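Local coordinates for amino acid ABC transporter, periplasmic amino acid-binding protein, putative (Streptococcus pneumoniae, PDB 4I62), which binds L-arginine between its two lobes and probably delivers it to a membrane ABC transporter for uptake into the cell, at residues A[70-75]-A[81-86]. Residues are numbered along the deposited sequence; the frame is centred on the assembly and turned at random.
Sequences ELAKAI and VELELS
In the periplasmic binding protein type II fold, helix 67-79 packs on the parallel sheet of strands 82-87, 40-45 and 104-105, and here Ala72 and Lys73 of the helix meet Leu83 of strand 82-87, an edge strand of that sheet, which the chain enters directly after the helix. The contact is made by van der Waals packing, with no hydrogen bond between the two segments. Leu83 reaches the helix because its CG stands anti to the backbone N (chi1 176°), which carries the isobutyl fork out from the sheet. Both prongs touch Ala72 CB, Leu83 CD1 and CD2 each at 3.9 Å, so the fork meets the alanine methyl with its two ends at once. CD2 alone goes on to Lys73, coming 3.9 Å from Lys73 N. A residue as small as Ala72 suits this place: its methyl points at the strand and lets the helix come close, with the CA atoms of Lys73 and Leu83 6.3 Å apart. Ala72 also touches Ile106, and Leu83 touches Val43 of the neighbouring strand, so both join the hydrophobic layer between helix and sheet. Lys73 suits the exposed margin of the contact, having a greasy stem and a charged end. Its CG passes 3.8 Å from Leu83 CD2, the two side chains crossing at about a right angle, and the chain then runs extended away from the strand toward solvent. There the ammonium meets Glu70, one helical turn earlier, in an i to i+3 salt bridge. Lys73 NZ donates to Glu70 OE2 at 2.9 Å, arriving on the syn side of the carboxylate and 19° out of its plane.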
loop_
_atom_site.group_PDB
_atom_site.type_symbol
_atom_site.label_atom_id
_atom_site.label_comp_id
_atom_site.label_asym_id
_atom_site.label_seq_id
_atom_site.Cartn_x
_atom_site.Cartn_y
_atom_site.Cartn_z
ATOM N N GLU A 70 8.137 9.215 4.842
ATOM C CA GLU A 70 8.129 10.364 5.752
ATOM C C GLU A 70 7.564 9.990 7.122
ATOM O O GLU A 70 8.080 10.451 8.149
ATOM C CB GLU A 70 7.378 11.520 5.094
ATOM C CG GLU A 70 8.032 11.994 3.798
ATOM C CD GLU A 70 9.475 12.415 4.008
ATOM O OE1 GLU A 70 9.713 13.230 4.921
ATOM O OE2 GLU A 70 10.382 11.944 3.290
ATOM N N LEU A 71 6.528 9.158 7.164
ATOM C CA LEU A 71 6.015 8.641 8.425
ATOM C C LEU A 71 7.089 7.843 9.152
ATOM O O LEU A 71 7.306 8.016 10.355
ATOM C CB LEU A 71 4.787 7.785 8.169
ATOM C CG LEU A 71 4.145 7.068 9.362
ATOM C CD1 LEU A 71 3.794 8.020 10.504
ATOM C CD2 LEU A 71 2.929 6.259 8.952
ATOM N N ALA A 72 7.793 6.974 8.423
ATOM C CA ALA A 72 8.870 6.174 9.010
ATOM C C ALA A 72 9.969 7.061 9.615
ATOM O O ALA A 72 10.477 6.787 10.674
ATOM C CB ALA A 72 9.459 5.234 7.958
ATOM N N LYS A 73 10.354 8.115 8.876
ATOM C CA LYS A 73 11.361 9.054 9.384
ATOM C C LYS A 73 10.895 9.722 10.678
ATOM O O LYS A 73 11.686 9.904 11.616
ATOM C CB LYS A 73 11.634 10.143 8.336
ATOM C CG LYS A 73 12.444 9.702 7.133
ATOM C CD LYS A 73 12.551 10.885 6.122
ATOM C CE LYS A 73 13.276 10.520 4.843
ATOM N NZ LYS A 73 13.188 11.684 3.917
ATOM N N ALA A 74 9.626 10.099 10.731
ATOM C CA ALA A 74 9.098 10.738 11.928
ATOM C C ALA A 74 9.121 9.783 13.120
ATOM O O ALA A 74 9.432 10.183 14.245
ATOM C CB ALA A 74 7.686 11.312 11.674
ATOM N N ILE A 75 8.772 8.510 12.893
ATOM C CA ILE A 75 8.820 7.528 13.966
ATOM C C ILE A 75 10.256 7.313 14.443
ATOM O O ILE A 75 10.511 7.248 15.629
ATOM C CB ILE A 75 8.143 6.197 13.513
ATOM C CG1 ILE A 75 6.672 6.430 13.198
ATOM C CG2 ILE A 75 8.370 5.107 14.554
ATOM C CD1 ILE A 75 6.032 5.275 12.433
ATOM N N VAL A 81 16.492 7.101 16.834
ATOM C CA VAL A 81 17.283 6.089 16.127
ATOM C C VAL A 81 17.350 6.398 14.650
ATOM O O VAL A 81 16.573 7.185 14.117
ATOM C CB VAL A 81 16.747 4.644 16.354
ATOM C CG1 VAL A 81 16.739 4.293 17.831
ATOM C CG2 VAL A 81 15.311 4.469 15.759
ATOM N N GLU A 82 18.284 5.729 13.979
ATOM C CA GLU A 82 18.376 5.807 12.529
ATOM C C GLU A 82 17.252 5.010 11.854
ATOM O O GLU A 82 16.783 4.027 12.397
ATOM C CB GLU A 82 19.719 5.262 12.046
ATOM C CG GLU A 82 20.934 5.874 12.732
ATOM C CD GLU A 82 21.199 7.296 12.293
ATOM O OE1 GLU A 82 20.505 7.765 11.381
ATOM O OE2 GLU A 82 22.106 7.941 12.846
ATOM N N LEU A 83 16.833 5.448 10.684
ATOM C CA LEU A 83 15.894 4.670 9.870
ATOM C C LEU A 83 16.630 3.796 8.850
ATOM O O LEU A 83 17.505 4.269 8.143
ATOM C CB LEU A 83 14.970 5.616 9.122
ATOM C CG LEU A 83 13.988 4.963 8.135
ATOM C CD1 LEU A 83 13.050 4.011 8.864
ATOM C CD2 LEU A 83 13.218 6.009 7.395
ATOM N N GLU A 84 16.265 2.518 8.786
ATOM C CA GLU A 84 16.792 1.614 7.755
ATOM C C GLU A 84 15.608 1.009 7.012
ATOM O O GLU A 84 14.761 0.346 7.619
ATOM C CB GLU A 84 17.628 0.511 8.400
ATOM C CG GLU A 84 18.218 -0.439 7.415
ATOM C CD GLU A 84 19.056 -1.522 8.070
ATOM O OE1 GLU A 84 20.032 -1.175 8.757
ATOM O OE2 GLU A 84 18.729 -2.723 7.909
ATOM N N LEU A 85 15.520 1.254 5.705
ATOM C CA LEU A 85 14.497 0.626 4.897
ATOM C C LEU A 85 14.889 -0.764 4.476
ATOM O O LEU A 85 16.057 -1.036 4.208
ATOM C CB LEU A 85 14.206 1.459 3.670
ATOM C CG LEU A 85 13.724 2.871 3.920
ATOM C CD1 LEU A 85 13.464 3.584 2.598
ATOM C CD2 LEU A 85 12.498 2.920 4.854
ATOM N N SER A 86 13.897 -1.640 4.382
ATOM C CA SER A 86 14.110 -3.004 3.931
ATOM C C SER A 86 13.120 -3.283 2.817
ATOM O O SER A 86 11.998 -3.781 3.049
ATOM C CB SER A 86 13.879 -3.965 5.090
ATOM O OG SER A 86 14.303 -5.273 4.747
#